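Local coordinates for DUF574 domain-containing protein (Thermobifida fusca, PDB 2QE6) that probably acts as a methyltransferase, binding S-adenosylmethionine in a Rossmann-like domain, although its substrate is not known, at residues K20-R25 with D111-V116; L65-R70 with R248-V253; M162-L167 with Y191-S196. The protein carries 1 engineered substitution. All blocks are in the same frame, centred on the assembly; numbering follows the deposited sequence. Where two conformers were deposited one is given.

Interaction 1 of 3, residues K20-R25 with D111-V116; sequences KPTIAR and DIDPMV. With SAM (S-adenosylmethionine), chain F.
The D113 carboxylate meets the side chains of T22 and R25 at about a right angle and takes bonds from both. D113 CG lies anti to the backbone N (chi1 -165°), which carries the carboxylate to helix 23-30. T22 OG1 donates to D113 OD2 at 2.7 Å, from above the carboxylate plane. R25 forms a salt bridge, with NH2 2.9 Å from D113 OD1 on its syn side. A weak bond joins R25 NE to D113 OD2. The guanidinium and carboxylate planes stand 45° apart. M115 CE lies over one guanidinium face near the rim, 3.6 Å from R25 NE, and T22 CG2 over the centre of the opposite face.

T22 and D113 are both N-caps. T22 OG1 accepts from R25 N, and D113 OD1 accepts from M115 N as well as from R25 NH2. With an alanine for D113, R25 is likely to lose the mate for its charge, T22 OG1 its acceptor and M115 N its cap.

D113 N bonds to D111 OD1 at 3.0 Å, closing an Asx turn. D111 takes both ribose hydroxyls of SAM, with O2' 2.8 Å from D111 OD1 and O3' on D111 OD2. An acid at the end of the second strand is the usual ribose clamp of Rossmann-like methyltransferases. The contact ties the start of helix 23-30 to the turn between strand 106-111 and helix 114-124, with helix 38-48 against R25.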
loop_
_atom_site.group_PDB
_atom_site.type_symbol
_atom_site.label_atom_id
_atom_site.label_comp_id
_atom_site.label_asym_id
_atom_site.label_seq_id
_atom_site.Cartn_x
_atom_site.Cartn_y
_atom_site.Cartn_z
ATOM N N LYS A 20 -9.630 14.017 -14.860
ATOM C CA LYS A 20 -10.027 12.643 -14.508
ATOM C C LYS A 20 -9.331 12.345 -13.168
ATOM O O LYS A 20 -8.142 12.617 -13.014
ATOM C CB LYS A 20 -9.567 11.610 -15.578
ATOM C CG LYS A 20 -10.381 11.582 -16.898
ATOM N N PRO A 21 -10.063 11.775 -12.191
ATOM C CA PRO A 21 -9.327 11.454 -10.961
ATOM C C PRO A 21 -8.400 10.274 -11.128
ATOM O O PRO A 21 -8.631 9.442 -11.996
ATOM C CB PRO A 21 -10.435 11.105 -9.967
ATOM C CG PRO A 21 -11.553 10.597 -10.797
ATOM C CD PRO A 21 -11.489 11.427 -12.102
ATOM N N THR A 22 -7.373 10.176 -10.291
ATOM C CA THR A 22 -6.574 8.941 -10.199
ATOM C C THR A 22 -6.591 8.439 -8.752
ATOM O O THR A 22 -6.809 9.213 -7.810
ATOM C CB THR A 22 -5.127 9.136 -10.617
ATOM O OG1 THR A 22 -4.395 9.709 -9.532
ATOM C CG2 THR A 22 -4.992 10.067 -11.856
ATOM N N ILE A 23 -6.280 7.161 -8.578
ATOM C CA ILE A 23 -6.227 6.536 -7.244
ATOM C C ILE A 23 -5.239 7.223 -6.343
ATOM O O ILE A 23 -5.580 7.604 -5.219
ATOM C CB ILE A 23 -5.929 5.006 -7.297
ATOM C CG1 ILE A 23 -7.074 4.251 -8.036
ATOM C CG2 ILE A 23 -5.823 4.482 -5.862
ATOM C CD1 ILE A 23 -6.712 2.784 -8.609
ATOM N N ALA A 24 -4.031 7.428 -6.832
ATOM C CA ALA A 24 -3.005 8.060 -6.002
ATOM C C ALA A 24 -3.418 9.440 -5.519
ATOM O O ALA A 24 -3.227 9.767 -4.351
ATOM C CB ALA A 24 -1.654 8.143 -6.755
ATOM N N ARG A 25 -3.963 10.250 -6.430
ATOM C CA ARG A 25 -4.339 11.624 -6.138
ATOM C C ARG A 25 -5.525 11.763 -5.233
ATOM O O ARG A 25 -5.556 12.635 -4.366
ATOM C CB ARG A 25 -4.568 12.399 -7.428
ATOM C CG ARG A 25 -3.311 12.520 -8.245
ATOM C CD ARG A 25 -3.630 12.915 -9.682
ATOM N NE ARG A 25 -2.618 12.421 -10.618
ATOM C CZ ARG A 25 -2.666 12.603 -11.931
ATOM N NH1 ARG A 25 -3.688 13.250 -12.487
ATOM N NH2 ARG A 25 -1.682 12.131 -12.691
ATOM N N ASP A 111 4.610 2.772 -8.799
ATOM C CA ASP A 111 3.253 3.257 -8.920
ATOM C C ASP A 111 2.908 3.477 -10.379
ATOM O O ASP A 111 3.753 3.738 -11.178
ATOM C CB ASP A 111 3.001 4.528 -8.092
ATOM C CG ASP A 111 1.517 4.683 -7.688
ATOM O OD1 ASP A 111 0.694 5.108 -8.512
ATOM O OD2 ASP A 111 1.164 4.399 -6.535
ATOM N N ILE A 112 1.635 3.340 -10.691
ATOM C CA ILE A 112 1.135 3.529 -12.055
ATOM C C ILE A 112 0.920 5.019 -12.399
ATOM O O ILE A 112 1.003 5.412 -13.548
ATOM C CB ILE A 112 -0.178 2.710 -12.271
ATOM C CG1 ILE A 112 -0.619 2.733 -13.741
ATOM C CG2 ILE A 112 -1.298 3.203 -11.333
ATOM C CD1 ILE A 112 0.407 2.196 -14.697
ATOM N N ASP A 113 0.632 5.841 -11.397
ATOM C CA ASP A 113 0.448 7.281 -11.592
ATOM C C ASP A 113 1.802 7.911 -11.853
ATOM O O ASP A 113 2.610 7.919 -10.981
ATOM C CB ASP A 113 -0.198 7.920 -10.328
ATOM C CG ASP A 113 -0.737 9.318 -10.578
ATOM O OD1 ASP A 113 -0.174 10.001 -11.482
ATOM O OD2 ASP A 113 -1.684 9.759 -9.853
ATOM N N PRO A 114 2.013 8.500 -13.036
ATOM C CA PRO A 114 3.249 9.205 -13.324
ATOM C C PRO A 114 3.580 10.353 -12.382
ATOM O O PRO A 114 4.740 10.740 -12.298
ATOM C CB PRO A 114 3.035 9.748 -14.730
ATOM C CG PRO A 114 1.650 9.503 -15.078
ATOM C CD PRO A 114 1.091 8.493 -14.188
HETATM N N MSE A 115 2.588 10.933 -11.705
HETATM C CA MSE A 115 2.877 11.957 -10.727
HETATM C C MSE A 115 3.772 11.463 -9.578
HETATM O O MSE A 115 4.521 12.257 -9.017
HETATM C CB MSE A 115 1.609 12.603 -10.146
HETATM C CG MSE A 115 1.929 13.950 -9.473
HETATM SE SE MSE A 115 0.336 14.692 -8.706
HETATM C CE MSE A 115 -0.447 15.258 -10.399
ATOM N N VAL A 116 3.693 10.185 -9.241
ATOM C CA VAL A 116 4.516 9.579 -8.169
ATOM C C VAL A 116 5.989 9.640 -8.578
ATOM O O VAL A 116 6.863 10.150 -7.837
ATOM C CB VAL A 116 4.042 8.110 -7.849
ATOM C CG1 VAL A 116 4.965 7.412 -6.838
ATOM C CG2 VAL A 116 2.621 8.102 -7.327
HETATM N N SAM F . 0.377 2.094 -0.734
HETATM C CA SAM F . -0.039 3.485 -0.295
HETATM C C SAM F . -0.659 3.409 1.082
HETATM O O SAM F . -0.621 4.378 1.832
HETATM O OXT SAM F . -1.236 2.377 1.450
HETATM C CB SAM F . -1.058 4.207 -1.196
HETATM C CG SAM F . -2.447 3.556 -1.301
HETATM S SD SAM F . -3.581 4.295 -2.523
HETATM C CE SAM F . -2.446 5.586 -3.088
HETATM C "C5'" SAM F . -3.269 3.089 -3.829
HETATM C "C4'" SAM F . -2.073 3.239 -4.778
HETATM O "O4'" SAM F . -1.930 2.045 -5.554
HETATM C "C3'" SAM F . -2.219 4.380 -5.799
HETATM O "O3'" SAM F . -1.085 5.228 -5.788
HETATM C "C2'" SAM F . -2.417 3.721 -7.155
HETATM O "O2'" SAM F . -2.003 4.512 -8.276
HETATM C "C1'" SAM F . -1.663 2.418 -6.914
HETATM N N9 SAM F . -2.132 1.381 -7.835
HETATM C C8 SAM F . -3.397 0.807 -7.946
HETATM N N7 SAM F . -3.361 -0.123 -8.936
HETATM C C5 SAM F . -2.085 -0.151 -9.436
HETATM C C6 SAM F . -1.494 -0.933 -10.439
HETATM N N6 SAM F . -2.252 -1.837 -11.120
HETATM N N1 SAM F . -0.152 -0.722 -10.706
HETATM C C2 SAM F . 0.614 0.230 -10.003
HETATM N N3 SAM F . 0.023 1.012 -9.015
HETATM C C4 SAM F . -1.306 0.796 -8.746
#

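Interaction 2 of 3, residues L65-R70 with R248-V253; sequences LVRGVR and RPDEPV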
loop_
_atom_site.group_PDB
_atom_site.type_symbol
_atom_site.label_atom_id
_atom_site.label_comp_id
_atom_site.label_asym_id
_atom_site.label_seq_id
_atom_site.Cartn_x
_atom_site.Cartn_y
_atom_site.Cartn_z
ATOM N N LEU A 65 1.069 1.279 8.052
ATOM C CA LEU A 65 2.212 1.208 7.153
ATOM C C LEU A 65 3.477 1.481 7.957
ATOM O O LEU A 65 4.450 0.740 7.871
ATOM C CB LEU A 65 2.097 2.214 6.001
ATOM C CG LEU A 65 3.236 2.323 4.964
ATOM C CD1 LEU A 65 2.611 2.910 3.705
ATOM C CD2 LEU A 65 4.428 3.172 5.459
ATOM N N VAL A 66 3.445 2.544 8.742
ATOM C CA VAL A 66 4.616 2.923 9.552
ATOM C C VAL A 66 4.975 1.839 10.588
ATOM O O VAL A 66 6.144 1.426 10.709
ATOM C CB VAL A 66 4.386 4.292 10.253
ATOM C CG1 VAL A 66 5.470 4.547 11.296
ATOM C CG2 VAL A 66 4.351 5.458 9.228
ATOM N N ARG A 67 3.983 1.397 11.356
ATOM C CA ARG A 67 4.190 0.332 12.332
ATOM C C ARG A 67 4.710 -0.961 11.690
ATOM O O ARG A 67 5.555 -1.642 12.267
ATOM C CB ARG A 67 2.912 0.047 13.151
ATOM C CG ARG A 67 2.397 1.230 13.960
ATOM C CD ARG A 67 1.439 0.831 15.081
ATOM N NE ARG A 67 0.325 0.030 14.591
ATOM C CZ ARG A 67 -0.734 0.527 13.952
ATOM N NH1 ARG A 67 -0.837 1.835 13.713
ATOM N NH2 ARG A 67 -1.699 -0.285 13.528
ATOM N N GLY A 68 4.186 -1.314 10.520
ATOM C CA GLY A 68 4.598 -2.533 9.842
ATOM C C GLY A 68 6.002 -2.432 9.264
ATOM O O GLY A 68 6.796 -3.335 9.379
ATOM N N VAL A 69 6.325 -1.306 8.650
ATOM C CA VAL A 69 7.655 -1.129 8.101
ATOM C C VAL A 69 8.673 -1.099 9.238
ATOM O O VAL A 69 9.747 -1.647 9.107
ATOM C CB VAL A 69 7.732 0.097 7.191
ATOM C CG1 VAL A 69 9.133 0.375 6.803
ATOM C CG2 VAL A 69 6.849 -0.116 5.965
ATOM N N ARG A 70 8.332 -0.456 10.353
ATOM C CA ARG A 70 9.202 -0.432 11.528
ATOM C C ARG A 70 9.437 -1.846 12.067
ATOM O O ARG A 70 10.551 -2.190 12.442
ATOM C CB ARG A 70 8.620 0.467 12.625
ATOM C CG ARG A 70 9.530 0.623 13.837
ATOM C CD ARG A 70 8.924 1.508 14.916
ATOM N NE ARG A 70 7.677 0.949 15.439
ATOM C CZ ARG A 70 6.518 1.595 15.535
ATOM N NH1 ARG A 70 6.405 2.861 15.151
ATOM N NH2 ARG A 70 5.463 0.961 16.034
ATOM N N ARG A 248 -0.680 -4.561 15.850
ATOM C CA ARG A 248 0.389 -4.115 16.731
ATOM C C ARG A 248 0.347 -2.642 17.027
ATOM O O ARG A 248 1.259 -1.905 16.661
ATOM C CB ARG A 248 1.760 -4.482 16.126
ATOM C CG ARG A 248 1.894 -5.977 15.849
ATOM C CD ARG A 248 3.335 -6.413 15.733
ATOM N NE ARG A 248 3.398 -7.842 15.440
ATOM C CZ ARG A 248 4.447 -8.608 15.694
ATOM N NH1 ARG A 248 5.551 -8.082 16.220
ATOM N NH2 ARG A 248 4.398 -9.899 15.404
ATOM N N PRO A 249 -0.684 -2.198 17.746
ATOM C CA PRO A 249 -0.848 -0.781 18.027
ATOM C C PRO A 249 0.233 -0.263 18.963
ATOM O O PRO A 249 0.736 -1.021 19.784
ATOM C CB PRO A 249 -2.226 -0.693 18.694
ATOM C CG PRO A 249 -2.601 -2.021 19.055
ATOM C CD PRO A 249 -1.729 -3.018 18.355
ATOM N N ASP A 250 0.619 0.994 18.822
ATOM C CA ASP A 250 1.602 1.569 19.747
ATOM C C ASP A 250 0.977 2.735 20.526
ATOM O O ASP A 250 1.613 3.736 20.834
ATOM C CB ASP A 250 2.950 1.908 19.050
ATOM C CG ASP A 250 2.812 2.802 17.832
ATOM O OD1 ASP A 250 1.821 3.543 17.702
ATOM O OD2 ASP A 250 3.729 2.776 16.996
ATOM N N GLU A 251 -0.270 2.520 20.919
ATOM C CA GLU A 251 -1.203 3.580 21.292
ATOM C C GLU A 251 -2.460 2.792 21.670
ATOM O O GLU A 251 -2.750 1.772 21.044
ATOM C CB GLU A 251 -1.375 4.520 20.081
ATOM C CG GLU A 251 -2.647 5.365 19.927
ATOM C CD GLU A 251 -2.687 6.076 18.546
ATOM O OE1 GLU A 251 -1.685 6.751 18.191
ATOM O OE2 GLU A 251 -3.700 5.947 17.807
ATOM N N PRO A 252 -3.187 3.218 22.716
ATOM C CA PRO A 252 -4.200 2.285 23.225
ATOM C C PRO A 252 -5.379 2.148 22.254
ATOM O O PRO A 252 -5.764 3.129 21.587
ATOM C CB PRO A 252 -4.636 2.920 24.566
ATOM C CG PRO A 252 -3.688 4.085 24.806
ATOM C CD PRO A 252 -3.200 4.495 23.454
ATOM N N VAL A 253 -5.926 0.937 22.158
ATOM C CA VAL A 253 -7.011 0.653 21.201
ATOM C C VAL A 253 -7.814 -0.566 21.656
ATOM O O VAL A 253 -7.262 -1.600 22.038
ATOM C CB VAL A 253 -6.489 0.422 19.760
ATOM C CG1 VAL A 253 -5.618 -0.754 19.746
ATOM C CG2 VAL A 253 -7.662 0.247 18.765
HETATM O O HOH W 1 0.514 4.299 15.104
HETATM O O HOH W 2 3.825 -1.769 16.750
HETATM O O HOH W 3 4.017 4.527 14.588
#
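The R70 guanidinium has D250 OD2 at its edge, with waters 2 and 3 also at the edge and in its plane. One of its faces lies over R67 CA, near the rim. The R67 guanidinium has R248 O at its edge, while P249 CA and D250 N approach it obliquely. The contact lies at the surface of the Rossmann-like methyltransferase fold. It joins helix 54-75 to the loop that links strands 235-243 and 265-271, the last two strands at one side of the sheet, which run antiparallel to each other.

The salt bridge runs from R70 NH2 to D250 OD2 at 2.7 Å. It reaches the anti side of that oxygen and is tilted from both planes, which stand 38° apart. R70 NH1 adds a weak bond to D250 OD2. Water 3 bridges the same two atoms. R70 was modelled in two conformers, so this pairing may not be permanent.

R67 uses D250 differently. Its aliphatic part runs past the carboxylate, with R67 CD 3.6 Å from D250 OD2, and the two flat groups are 73° apart. A bend at chi3 (-54°) turns the guanidinium toward the backbone of the loop. There R67 NE makes a weak bond to R248 O at 3.0 Å, and R67 NH2 bonds to W247 O. Water 2 donates to R248 O and bonds weakly to R70 NH2. The R248 side chain leads away from helix segment 65-70, with NE bonded to E238 O and its charge against the F71 ring.

R67 and D250 have opposite charges but no direct polar bond. Water 1 spans them, accepting from R67 NH1 at 3.1 Å and donating to D250 OD1 at 3.0 Å.

Interaction 3 of 3, residues M162-L167 with Y191-S196; sequences MLVGML and YLFMTS. With SAM (S-adenosylmethionine), chain F.
V164 CG2 sits almost exactly over the centre of the F193 ring. This CH-pi contact has CG2 3.6 Å from the ring centroid and only 4° off the normal. V164 CG2 lies anti to the carbonyl carbon, which sets it over the ring while V164 CG1 turns to T195 and the SAM carboxylate.

The two strands pair in parallel. L163 N donates to F193 O at 2.8 Å, and T195 N returns a weak bond to L163 O. Strand 160-163 then ends, and a side chain takes over: G165 N donates to T195 OG1 at 2.7 Å. That oxygen is also bonded to N61. G165 has a positive phi (61°), and SAM OXT lies close to where a CB would stand. L167 N is buried without a partner.

M162 and F193 lie side by side on the sheet face covered by helix 54-75. L163 and M194 do the same on the other face, against which helix 175-185 packs, with L163 CB 3.9 Å from M194 CG.

The turn after the strand serves the cofactor. V164 O accepts from the SAM amino group N at 2.6 Å, and M166 SE lies 3.3 Å from SAM C8 of the adenine. This is a beta-alpha-beta crossover of a Rossmann-like methyltransferase, with the cofactor at the C-terminal end of its first strand.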
loop_
_atom_site.group_PDB
_atom_site.type_symbol
_atom_site.label_atom_id
_atom_site.label_comp_id
_atom_site.label_asym_id
_atom_site.label_seq_id
_atom_site.Cartn_x
_atom_site.Cartn_y
_atom_site.Cartn_z
HETATM N N MSE A 162 5.318 -5.282 -0.467
HETATM C CA MSE A 162 4.193 -4.591 0.169
HETATM C C MSE A 162 3.141 -4.329 -0.872
HETATM O O MSE A 162 3.450 -3.896 -1.973
HETATM C CB MSE A 162 4.652 -3.260 0.748
HETATM C CG MSE A 162 5.693 -3.387 1.826
HETATM SE SE MSE A 162 6.548 -1.698 2.243
HETATM C CE MSE A 162 5.067 -0.505 2.702
ATOM N N LEU A 163 1.903 -4.708 -0.563
ATOM C CA LEU A 163 0.746 -4.291 -1.317
ATOM C C LEU A 163 -0.205 -3.582 -0.336
ATOM O O LEU A 163 -1.377 -3.930 -0.192
ATOM C CB LEU A 163 0.070 -5.486 -1.998
ATOM C CG LEU A 163 0.858 -6.067 -3.189
ATOM C CD1 LEU A 163 1.453 -7.359 -2.854
ATOM C CD2 LEU A 163 -0.052 -6.212 -4.400
ATOM N N VAL A 164 0.353 -2.606 0.366
ATOM C CA VAL A 164 -0.341 -1.836 1.363
ATOM C C VAL A 164 -1.284 -0.860 0.604
ATOM O O VAL A 164 -0.856 -0.189 -0.334
ATOM C CB VAL A 164 0.687 -1.119 2.324
ATOM C CG1 VAL A 164 -0.025 -0.157 3.304
ATOM C CG2 VAL A 164 1.485 -2.169 3.124
ATOM N N GLY A 165 -2.569 -0.869 0.963
ATOM C CA GLY A 165 -3.580 -0.070 0.296
ATOM C C GLY A 165 -3.790 -0.365 -1.167
ATOM O O GLY A 165 -4.260 0.517 -1.924
HETATM N N MSE A 166 -3.448 -1.594 -1.571
HETATM C CA MSE A 166 -3.271 -1.968 -3.003
HETATM C C MSE A 166 -4.123 -3.226 -3.314
HETATM O O MSE A 166 -4.632 -3.396 -4.445
HETATM C CB MSE A 166 -1.715 -2.137 -3.234
HETATM C CG MSE A 166 -0.986 -2.324 -4.649
HETATM SE SE MSE A 166 -1.884 -1.439 -6.062
HETATM C CE MSE A 166 -2.383 -3.033 -7.046
ATOM N N LEU A 167 -4.343 -4.107 -2.337
ATOM C CA LEU A 167 -4.990 -5.399 -2.666
ATOM C C LEU A 167 -6.378 -5.214 -3.268
ATOM O O LEU A 167 -6.791 -5.984 -4.129
ATOM C CB LEU A 167 -5.084 -6.340 -1.437
ATOM C CG LEU A 167 -5.670 -7.776 -1.581
ATOM C CD1 LEU A 167 -4.918 -8.572 -2.635
ATOM C CD2 LEU A 167 -5.702 -8.602 -0.240
ATOM N N TYR A 191 8.974 -11.430 3.724
ATOM C CA TYR A 191 7.632 -11.090 4.176
ATOM C C TYR A 191 6.790 -10.506 3.059
ATOM O O TYR A 191 7.323 -9.921 2.117
ATOM C CB TYR A 191 7.706 -10.091 5.331
ATOM C CG TYR A 191 8.381 -10.629 6.578
ATOM C CD1 TYR A 191 9.743 -10.648 6.692
ATOM C CD2 TYR A 191 7.627 -11.127 7.645
ATOM C CE1 TYR A 191 10.372 -11.124 7.858
ATOM C CE2 TYR A 191 8.224 -11.602 8.803
ATOM C CZ TYR A 191 9.606 -11.589 8.902
ATOM O OH TYR A 191 10.203 -12.079 10.020
ATOM N N LEU A 192 5.472 -10.709 3.176
ATOM C CA LEU A 192 4.448 -10.013 2.405
ATOM C C LEU A 192 3.589 -9.194 3.374
ATOM O O LEU A 192 3.049 -9.748 4.336
ATOM C CB LEU A 192 3.561 -11.017 1.671
ATOM C CG LEU A 192 2.455 -10.482 0.751
ATOM C CD1 LEU A 192 3.022 -9.662 -0.372
ATOM C CD2 LEU A 192 1.617 -11.684 0.236
ATOM N N PHE A 193 3.525 -7.884 3.147
ATOM C CA PHE A 193 2.751 -6.922 3.980
ATOM C C PHE A 193 1.658 -6.341 3.059
ATOM O O PHE A 193 1.969 -5.713 2.048
ATOM C CB PHE A 193 3.735 -5.854 4.496
ATOM C CG PHE A 193 3.138 -4.727 5.315
ATOM C CD1 PHE A 193 1.877 -4.799 5.891
ATOM C CD2 PHE A 193 3.925 -3.597 5.589
ATOM C CE1 PHE A 193 1.387 -3.770 6.695
ATOM C CE2 PHE A 193 3.428 -2.552 6.371
ATOM C CZ PHE A 193 2.153 -2.653 6.945
HETATM N N MSE A 194 0.379 -6.611 3.355
HETATM C CA MSE A 194 -0.700 -6.042 2.581
HETATM C C MSE A 194 -1.770 -5.420 3.466
HETATM O O MSE A 194 -1.959 -5.843 4.613
HETATM C CB MSE A 194 -1.383 -7.137 1.741
HETATM C CG MSE A 194 -0.400 -7.983 0.963
HETATM SE SE MSE A 194 -1.296 -9.019 -0.416
HETATM C CE MSE A 194 -2.016 -10.498 0.649
ATOM N N THR A 195 -2.500 -4.443 2.932
ATOM C CA THR A 195 -3.708 -3.978 3.599
ATOM C C THR A 195 -4.790 -3.941 2.522
ATOM O O THR A 195 -4.489 -3.902 1.340
ATOM C CB THR A 195 -3.555 -2.650 4.314
ATOM O OG1 THR A 195 -3.558 -1.579 3.352
ATOM C CG2 THR A 195 -2.300 -2.645 5.178
ATOM N N SER A 196 -6.037 -3.922 2.934
ATOM C CA SER A 196 -7.126 -4.083 1.989
ATOM C C SER A 196 -8.408 -3.562 2.604
ATOM O O SER A 196 -8.662 -3.780 3.775
ATOM C CB SER A 196 -7.339 -5.546 1.671
ATOM O OG SER A 196 -8.467 -5.730 0.765
HETATM N N SAM F . 0.377 2.094 -0.734
HETATM C CA SAM F . -0.039 3.485 -0.295
HETATM C C SAM F . -0.659 3.409 1.082
HETATM O O SAM F . -0.621 4.378 1.832
HETATM O OXT SAM F . -1.236 2.377 1.450
HETATM C CB SAM F . -1.058 4.207 -1.196
HETATM C CG SAM F . -2.447 3.556 -1.301
HETATM S SD SAM F . -3.581 4.295 -2.523
HETATM C CE SAM F . -2.446 5.586 -3.088
HETATM C "C5'" SAM F . -3.269 3.089 -3.829
HETATM C "C4'" SAM F . -2.073 3.239 -4.778
HETATM O "O4'" SAM F . -1.930 2.045 -5.554
HETATM C "C3'" SAM F . -2.219 4.380 -5.799
HETATM O "O3'" SAM F . -1.085 5.228 -5.788
HETATM C "C2'" SAM F . -2.417 3.721 -7.155
HETATM O "O2'" SAM F . -2.003 4.512 -8.276
HETATM C "C1'" SAM F . -1.663 2.418 -6.914
HETATM N N9 SAM F . -2.132 1.381 -7.835
HETATM C C8 SAM F . -3.397 0.807 -7.946
HETATM N N7 SAM F . -3.361 -0.123 -8.936
HETATM C C5 SAM F . -2.085 -0.151 -9.436
HETATM C C6 SAM F . -1.494 -0.933 -10.439
HETATM N N6 SAM F . -2.252 -1.837 -11.120
HETATM N N1 SAM F . -0.152 -0.722 -10.706
HETATM C C2 SAM F . 0.614 0.230 -10.003
HETATM N N3 SAM F . 0.023 1.012 -9.015
HETATM C C4 SAM F . -1.306 0.796 -8.746
#

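Interactions 1 and 3 hold the same SAM. Interaction 1 binds the ribose hydroxyls, interaction 3 holds the amino group, and both touch the adenine, through I112 and M166. Their centres are 18 Å apart and they do not touch. The polar contacts of interaction 2 lie farther out, the R67 side chain about 12 Å from SAM, although L65 at the start of its helix segment touches the cofactor. Helix 54-75 packs on interaction 3: V69 CG2 is 3.7 Å from M162 CE, and G68 CA is 3.7 Å from F193 CE2. Interaction 3 is nested in the chain loop that interaction 2 closes. Interactions 1 and 2 lie on opposite sides of the chain's centre, their centres 27 Å apart.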